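Local atomic coordinates of iron transport multicopper oxidase FET3 (Saccharomyces cerevisiae, PDB entry 1ZPU), a protein that oxidises ferrous to ferric iron at the expense of dioxygen, using four copper ions, so that the iron can be imported by the yeast permease FTR1. Residues H62-N67 and G100-H105; H395-A400 and F460-I465. All coordinates share one frame; numbering follows the deposited sequence.

Contact 1 and contact 2 follow one another along the chain, the first closing in the first plastocyanin-like domain before the second opens in the third. They belong to different sheets: contact 1 joins strand 100-105 to the end of strand 60-62 and the loop after it, while contact 2 joins strands 392-396 and 457-463. Their centres nevertheless lie about 11 Å apart, because the two domains face each other across the copper cluster. One type 3 copper ion is shared, bound by His-62 and His-105 of contact 1 and by His-464 of contact 2. The oxygen-reducing site is thus built at a domain interface, and each domain supplies histidines to it.

Contact 1 of 2, residues H62-N67 and G100-H105; sequences HGLFQN and GTYWYH. With CU1 (copper (I) ion), chain B; NAG (2-acetamido-2-deoxy-beta-D-glucopyranose), chain C.
Tyr-102 and Trp-103 pack against His-62, Gly-63 and Leu-64 beside a type 3 copper ion, in the cupredoxin-like first domain of a multicopper oxidase. Tyr-102 comes first along strand 100-105. Its ring carries the CD1 methyl of Leu-64 over one face, 3.9 Å from the ring centroid, a CH-pi contact suited to a branched aliphatic chain. The edge of the same ring faces the backbone, where Tyr-102 CD2 lies 3.6 Å from Gly-63 CA; glycine suits this place, where the backbone has positive phi and the ring edge comes close. The Tyr-102 hydroxyl is hydrogen-bonded to Val-99 O. Trp-103 follows and receives a bent backbone hydrogen bond, His-62 N to Trp-103 O at 2.7 Å. With CG set between its backbone N and carbonyl carbon (chi1 62°), its indole lies against one face of the His-62 ring: the imidazole and the five-membered ring form an offset stack, their planes 22° apart, with Trp-103 NE1 3.5 Å from His-62 CG. Replacing Trp-103 by an alanine would probably open a gap against this face of the imidazole, leaving its orientation to the copper and the hydrogen bonds at NE2. That NE2 of His-62 is hydrogen-bonded to Asp-437 OD2 and Thr-438 OG1, which leaves ND1 for copper. His-105 ends the strand. Its ring meets that of His-62 rim to rim, as suits two ligands converging on one ion, and His-464 of the third domain completes the set. The copper sits 1.9 Å from His-62 ND1 and 2.1 Å from His-105 NE2.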
loop_
_atom_site.group_PDB
_atom_site.type_symbol
_atom_site.label_atom_id
_atom_site.label_comp_id
_atom_site.label_asym_id
_atom_site.label_seq_id
_atom_site.Cartn_x
_atom_site.Cartn_y
_atom_site.Cartn_z
ATOM N N HIS A 62 5.529 2.888 4.031
ATOM C CA HIS A 62 4.318 3.279 3.333
ATOM C C HIS A 62 3.766 4.584 3.846
ATOM O O HIS A 62 3.361 4.684 5.008
ATOM C CB HIS A 62 3.254 2.198 3.500
ATOM C CG HIS A 62 2.027 2.442 2.684
ATOM N ND1 HIS A 62 1.638 1.607 1.663
ATOM C CD2 HIS A 62 1.109 3.440 2.730
ATOM C CE1 HIS A 62 0.531 2.076 1.117
ATOM N NE2 HIS A 62 0.192 3.190 1.741
ATOM N N GLY A 63 3.721 5.579 2.968
ATOM C CA GLY A 63 3.045 6.831 3.285
ATOM C C GLY A 63 4.013 7.960 3.541
ATOM O O GLY A 63 3.664 9.127 3.398
ATOM N N LEU A 64 5.235 7.609 3.915
ATOM C CA LEU A 64 6.273 8.579 4.184
ATOM C C LEU A 64 6.691 9.264 2.888
ATOM O O LEU A 64 6.853 8.616 1.858
ATOM C CB LEU A 64 7.440 7.872 4.861
ATOM C CG LEU A 64 7.429 7.750 6.395
ATOM C CD1 LEU A 64 6.106 7.330 7.016
ATOM C CD2 LEU A 64 8.543 6.837 6.858
ATOM N N PHE A 65 6.838 10.581 2.931
ATOM C CA PHE A 65 7.030 11.365 1.710
ATOM C C PHE A 65 8.453 11.323 1.172
ATOM O O PHE A 65 8.690 11.656 0.011
ATOM C CB PHE A 65 6.590 12.816 1.922
ATOM C CG PHE A 65 5.105 12.977 2.168
ATOM C CD1 PHE A 65 4.182 12.091 1.606
ATOM C CD2 PHE A 65 4.631 14.025 2.946
ATOM C CE1 PHE A 65 2.826 12.236 1.836
ATOM C CE2 PHE A 65 3.275 14.175 3.172
ATOM C CZ PHE A 65 2.373 13.286 2.613
ATOM N N GLN A 66 9.395 10.926 2.027
ATOM C CA GLN A 66 10.806 10.795 1.666
ATOM C C GLN A 66 11.332 12.041 0.943
ATOM O O GLN A 66 12.141 11.951 0.020
ATOM C CB GLN A 66 11.039 9.508 0.848
ATOM C CG GLN A 66 10.610 8.185 1.539
ATOM C CD GLN A 66 11.395 7.868 2.823
ATOM O OE1 GLN A 66 12.426 8.491 3.126
ATOM N NE2 GLN A 66 10.909 6.888 3.578
ATOM N N ASN A 67 10.862 13.204 1.390
ATOM C CA ASN A 67 11.183 14.499 0.788
ATOM C C ASN A 67 12.677 14.752 0.846
ATOM O O ASN A 67 13.237 14.882 1.925
ATOM C CB ASN A 67 10.423 15.604 1.527
ATOM C CG ASN A 67 10.215 16.847 0.689
ATOM O OD1 ASN A 67 11.092 17.261 -0.064
ATOM N ND2 ASN A 67 9.050 17.468 0.847
ATOM N N GLY A 100 1.302 10.618 12.178
ATOM C CA GLY A 100 0.182 9.701 12.295
ATOM C C GLY A 100 0.526 8.252 12.073
ATOM O O GLY A 100 1.606 7.792 12.459
ATOM N N THR A 101 -0.402 7.531 11.449
ATOM C CA THR A 101 -0.300 6.078 11.352
ATOM C C THR A 101 0.226 5.608 10.004
ATOM O O THR A 101 -0.383 5.868 8.965
ATOM C CB THR A 101 -1.653 5.405 11.686
ATOM O OG1 THR A 101 -2.198 6.012 12.874
ATOM C CG2 THR A 101 -1.462 3.897 11.906
ATOM N N TYR A 102 1.374 4.930 10.031
ATOM C CA TYR A 102 1.949 4.367 8.810
ATOM C C TYR A 102 2.364 2.931 9.052
ATOM O O TYR A 102 2.189 2.403 10.140
ATOM C CB TYR A 102 3.135 5.218 8.317
ATOM C CG TYR A 102 2.757 6.660 8.121
ATOM C CD1 TYR A 102 2.679 7.528 9.205
ATOM C CD2 TYR A 102 2.440 7.144 6.869
ATOM C CE1 TYR A 102 2.309 8.826 9.046
ATOM C CE2 TYR A 102 2.067 8.455 6.692
ATOM C CZ TYR A 102 1.997 9.289 7.789
ATOM O OH TYR A 102 1.623 10.599 7.632
ATOM N N TRP A 103 2.895 2.292 8.022
ATOM C CA TRP A 103 3.482 0.972 8.162
ATOM C C TRP A 103 4.628 0.759 7.183
ATOM O O TRP A 103 4.828 1.529 6.234
ATOM C CB TRP A 103 2.434 -0.136 8.013
ATOM C CG TRP A 103 1.715 -0.214 6.680
ATOM C CD1 TRP A 103 0.968 0.761 6.104
ATOM C CD2 TRP A 103 1.625 -1.352 5.809
ATOM N NE1 TRP A 103 0.452 0.325 4.916
ATOM C CE2 TRP A 103 0.835 -0.971 4.709
ATOM C CE3 TRP A 103 2.143 -2.648 5.847
ATOM C CZ2 TRP A 103 0.551 -1.834 3.652
ATOM C CZ3 TRP A 103 1.858 -3.513 4.799
ATOM C CH2 TRP A 103 1.070 -3.102 3.715
ATOM N N TYR A 104 5.396 -0.289 7.436
ATOM C CA TYR A 104 6.470 -0.650 6.556
ATOM C C TYR A 104 6.282 -2.082 6.090
ATOM O O TYR A 104 5.803 -2.932 6.838
ATOM C CB TYR A 104 7.797 -0.478 7.281
ATOM C CG TYR A 104 8.067 -1.473 8.379
ATOM C CD1 TYR A 104 8.726 -2.665 8.107
ATOM C CD2 TYR A 104 7.697 -1.207 9.698
ATOM C CE1 TYR A 104 8.997 -3.573 9.112
ATOM C CE2 TYR A 104 7.963 -2.119 10.719
ATOM C CZ TYR A 104 8.616 -3.302 10.416
ATOM O OH TYR A 104 8.905 -4.215 11.410
ATOM N N HIS A 105 6.646 -2.349 4.845
ATOM C CA HIS A 105 6.572 -3.695 4.299
ATOM C C HIS A 105 7.659 -3.905 3.267
ATOM O O HIS A 105 8.162 -2.942 2.689
ATOM C CB HIS A 105 5.196 -3.962 3.667
ATOM C CG HIS A 105 4.809 -2.996 2.585
ATOM N ND1 HIS A 105 5.217 -3.135 1.274
ATOM C CD2 HIS A 105 4.025 -1.890 2.616
ATOM C CE1 HIS A 105 4.715 -2.147 0.551
ATOM N NE2 HIS A 105 3.987 -1.379 1.341
HETATM CU CU CU1 B . 2.499 0.004 0.967
HETATM C C1 NAG C . 9.014 18.783 0.247
HETATM C C2 NAG C . 7.523 19.034 0.475
HETATM C C3 NAG C . 7.103 20.441 0.061
HETATM C C4 NAG C . 8.028 21.492 0.689
HETATM C C5 NAG C . 9.499 21.090 0.474
HETATM C C6 NAG C . 10.464 22.051 1.155
HETATM C C7 NAG C . 5.978 17.147 0.507
HETATM C C8 NAG C . 5.321 16.060 -0.294
HETATM N N2 NAG C . 6.702 18.037 -0.192
HETATM O O3 NAG C . 5.781 20.648 0.499
HETATM O O4 NAG C . 7.735 22.801 0.211
HETATM O O5 NAG C . 9.735 19.773 0.965
HETATM O O6 NAG C . 10.241 22.017 2.547
HETATM O O7 NAG C . 5.833 17.179 1.738
#

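Contact 2 of 2, residues H395-A400 and F460-I465; sequences HLHGHA and FFHCHI. With CU1 (copper (I) ion), chain D; CU1 (copper (I) ion), chain E; CU1 (copper (I) ion), chain F; CU1 (copper (I) ion), chain B.
His-395 turns the edge of its imidazole toward the face of His-462, the planes standing at 86°, in an antiparallel strand pair of the cupredoxin-like third domain. Both belong to the His-X-His motifs of multicopper oxidases: His-395 near the end of one strand with His-397 just past it, and His-462 and His-464 flanking Cys-463, where the other strand ends. The hydrogen-bonded pair of His-395 and His-462 fixes the backbones, with His-395 N to His-462 O at 2.8 Å and a bond returned from His-462 N; His-397 N adds another to Phe-460 O. From this frame the four histidines are shared among three coppers. His-395 directs NE2 at the type 2 copper, 2.0 Å away, while its ND1 is hydrogen-bonded to Asp-437 O. Its CG lies opposite the backbone N (chi1 161°), which carries the ring alongside His-464; the two point the same way, yet His-464 NE2 reaches a type 3 copper. The other type 3 copper is held by His-107, His-397 and His-462; the last two rings meet rim to rim at 51°, with His-397 NE2 2.1 Å and His-462 NE2 2.2 Å from the metal. His-397 ND1 is hydrogen-bonded to Asp-73 OD2. The type 2 copper stands 3.4 Å above the centre of the His-397 ring, and Phe-460 CB makes a CH-pi contact on the opposite face, toward the rim. On the other side of the sheet, Leu-396 crosses Phe-461 at about a right angle, its CB at the ring edge, an apolar interior pair. Cys-463 supplies the thiolate of the type 1 copper, so the His-Cys-His run joins that centre to both type 3 ions, the accepted electron route in this family. Within it, His-462 ND1 donates in its ring plane to Cys-463 O at 2.6 Å, approaching from above the carbonyl plane.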
loop_
_atom_site.group_PDB
_atom_site.type_symbol
_atom_site.label_atom_id
_atom_site.label_comp_id
_atom_site.label_asym_id
_atom_site.label_seq_id
_atom_site.Cartn_x
_atom_site.Cartn_y
_atom_site.Cartn_z
ATOM N N HIS A 395 -2.323 2.990 -4.845
ATOM C CA HIS A 395 -1.551 3.737 -3.897
ATOM C C HIS A 395 -0.469 4.533 -4.624
ATOM O O HIS A 395 0.088 4.068 -5.638
ATOM C CB HIS A 395 -0.982 2.801 -2.834
ATOM C CG HIS A 395 0.177 3.375 -2.082
ATOM N ND1 HIS A 395 0.060 4.475 -1.259
ATOM C CD2 HIS A 395 1.483 3.023 -2.060
ATOM C CE1 HIS A 395 1.241 4.765 -0.754
ATOM N NE2 HIS A 395 2.121 3.900 -1.223
ATOM N N LEU A 396 -0.200 5.738 -4.109
ATOM C CA LEU A 396 0.764 6.647 -4.701
ATOM C C LEU A 396 1.878 6.967 -3.731
ATOM O O LEU A 396 1.625 7.494 -2.648
ATOM C CB LEU A 396 0.074 7.940 -5.138
ATOM C CG LEU A 396 0.923 9.086 -5.719
ATOM C CD1 LEU A 396 1.560 8.741 -7.079
ATOM C CD2 LEU A 396 0.073 10.356 -5.817
ATOM N N HIS A 397 3.115 6.655 -4.118
ATOM C CA HIS A 397 4.284 6.966 -3.292
ATOM C C HIS A 397 4.549 8.470 -3.298
ATOM O O HIS A 397 4.201 9.158 -4.263
ATOM C CB HIS A 397 5.514 6.247 -3.814
ATOM C CG HIS A 397 5.525 4.777 -3.543
ATOM N ND1 HIS A 397 6.585 4.147 -2.930
ATOM C CD2 HIS A 397 4.619 3.808 -3.817
ATOM C CE1 HIS A 397 6.329 2.856 -2.837
ATOM N NE2 HIS A 397 5.142 2.623 -3.367
ATOM N N GLY A 398 5.138 8.976 -2.211
ATOM C CA GLY A 398 5.608 10.361 -2.142
ATOM C C GLY A 398 4.584 11.464 -1.901
ATOM O O GLY A 398 4.957 12.616 -1.694
ATOM N N HIS A 399 3.299 11.128 -1.935
ATOM C CA HIS A 399 2.239 12.125 -1.787
ATOM C C HIS A 399 0.992 11.583 -1.091
ATOM O O HIS A 399 0.707 10.380 -1.124
ATOM C CB HIS A 399 1.791 12.651 -3.149
ATOM C CG HIS A 399 2.879 13.257 -3.971
ATOM N ND1 HIS A 399 3.291 14.559 -3.813
ATOM C CD2 HIS A 399 3.612 12.750 -4.991
ATOM C CE1 HIS A 399 4.245 14.824 -4.687
ATOM N NE2 HIS A 399 4.458 13.742 -5.416
ATOM N N ALA A 400 0.255 12.485 -0.460
ATOM C CA ALA A 400 -1.144 12.254 -0.148
ATOM C C ALA A 400 -1.936 13.083 -1.162
ATOM O O ALA A 400 -1.780 14.301 -1.232
ATOM C CB ALA A 400 -1.450 12.692 1.262
ATOM N N PHE A 460 6.246 5.394 -7.352
ATOM C CA PHE A 460 5.477 4.290 -7.908
ATOM C C PHE A 460 3.990 4.568 -7.734
ATOM O O PHE A 460 3.542 4.948 -6.651
ATOM C CB PHE A 460 5.874 2.978 -7.205
ATOM C CG PHE A 460 5.837 1.749 -8.083
ATOM C CD1 PHE A 460 5.557 1.830 -9.445
ATOM C CD2 PHE A 460 6.125 0.496 -7.543
ATOM C CE1 PHE A 460 5.538 0.670 -10.247
ATOM C CE2 PHE A 460 6.122 -0.673 -8.346
ATOM C CZ PHE A 460 5.823 -0.581 -9.689
ATOM N N PHE A 461 3.230 4.409 -8.811
ATOM C CA PHE A 461 1.774 4.431 -8.718
ATOM C C PHE A 461 1.217 3.086 -9.165
ATOM O O PHE A 461 1.322 2.735 -10.344
ATOM C CB PHE A 461 1.166 5.558 -9.547
ATOM C CG PHE A 461 -0.327 5.592 -9.496
ATOM C CD1 PHE A 461 -0.982 6.108 -8.387
ATOM C CD2 PHE A 461 -1.082 5.082 -10.550
ATOM C CE1 PHE A 461 -2.365 6.133 -8.333
ATOM C CE2 PHE A 461 -2.475 5.094 -10.500
ATOM C CZ PHE A 461 -3.114 5.626 -9.384
ATOM N N HIS A 462 0.630 2.340 -8.231
ATOM C CA HIS A 462 0.225 0.970 -8.510
ATOM C C HIS A 462 -0.915 0.493 -7.646
ATOM O O HIS A 462 -1.242 1.106 -6.627
ATOM C CB HIS A 462 1.398 0.024 -8.283
ATOM C CG HIS A 462 1.838 -0.047 -6.858
ATOM N ND1 HIS A 462 1.334 -0.972 -5.968
ATOM C CD2 HIS A 462 2.728 0.699 -6.164
ATOM C CE1 HIS A 462 1.889 -0.786 -4.784
ATOM N NE2 HIS A 462 2.736 0.224 -4.873
ATOM N N CYS A 463 -1.484 -0.637 -8.045
ATOM C CA CYS A 463 -2.415 -1.368 -7.215
ATOM C C CYS A 463 -1.661 -2.075 -6.091
ATOM O O CYS A 463 -0.620 -2.706 -6.305
ATOM C CB CYS A 463 -3.175 -2.375 -8.058
ATOM S SG CYS A 463 -4.422 -3.253 -7.136
ATOM N N HIS A 464 -2.186 -1.966 -4.884
ATOM C CA HIS A 464 -1.536 -2.537 -3.720
ATOM C C HIS A 464 -1.922 -3.998 -3.459
ATOM O O HIS A 464 -1.507 -4.579 -2.462
ATOM C CB HIS A 464 -1.794 -1.679 -2.496
ATOM C CG HIS A 464 -0.642 -1.649 -1.550
ATOM N ND1 HIS A 464 -0.292 -2.732 -0.770
ATOM C CD2 HIS A 464 0.262 -0.677 -1.276
ATOM C CE1 HIS A 464 0.775 -2.422 -0.050
ATOM N NE2 HIS A 464 1.127 -1.178 -0.334
ATOM N N ILE A 465 -2.706 -4.591 -4.350
ATOM C CA ILE A 465 -2.978 -6.006 -4.265
ATOM C C ILE A 465 -1.772 -6.698 -4.843
ATOM O O ILE A 465 -1.485 -6.576 -6.030
ATOM C CB ILE A 465 -4.224 -6.416 -5.059
ATOM C CG1 ILE A 465 -5.503 -5.963 -4.335
ATOM C CG2 ILE A 465 -4.225 -7.949 -5.299
ATOM C CD1 ILE A 465 -6.764 -6.061 -5.182
HETATM CU CU CU1 D . 3.925 3.606 -0.292
HETATM CU CU CU1 E . 4.555 0.591 -3.675
HETATM CU CU CU1 F . -5.739 -4.524 -8.341
HETATM CU CU CU1 B . 2.499 0.004 0.967
#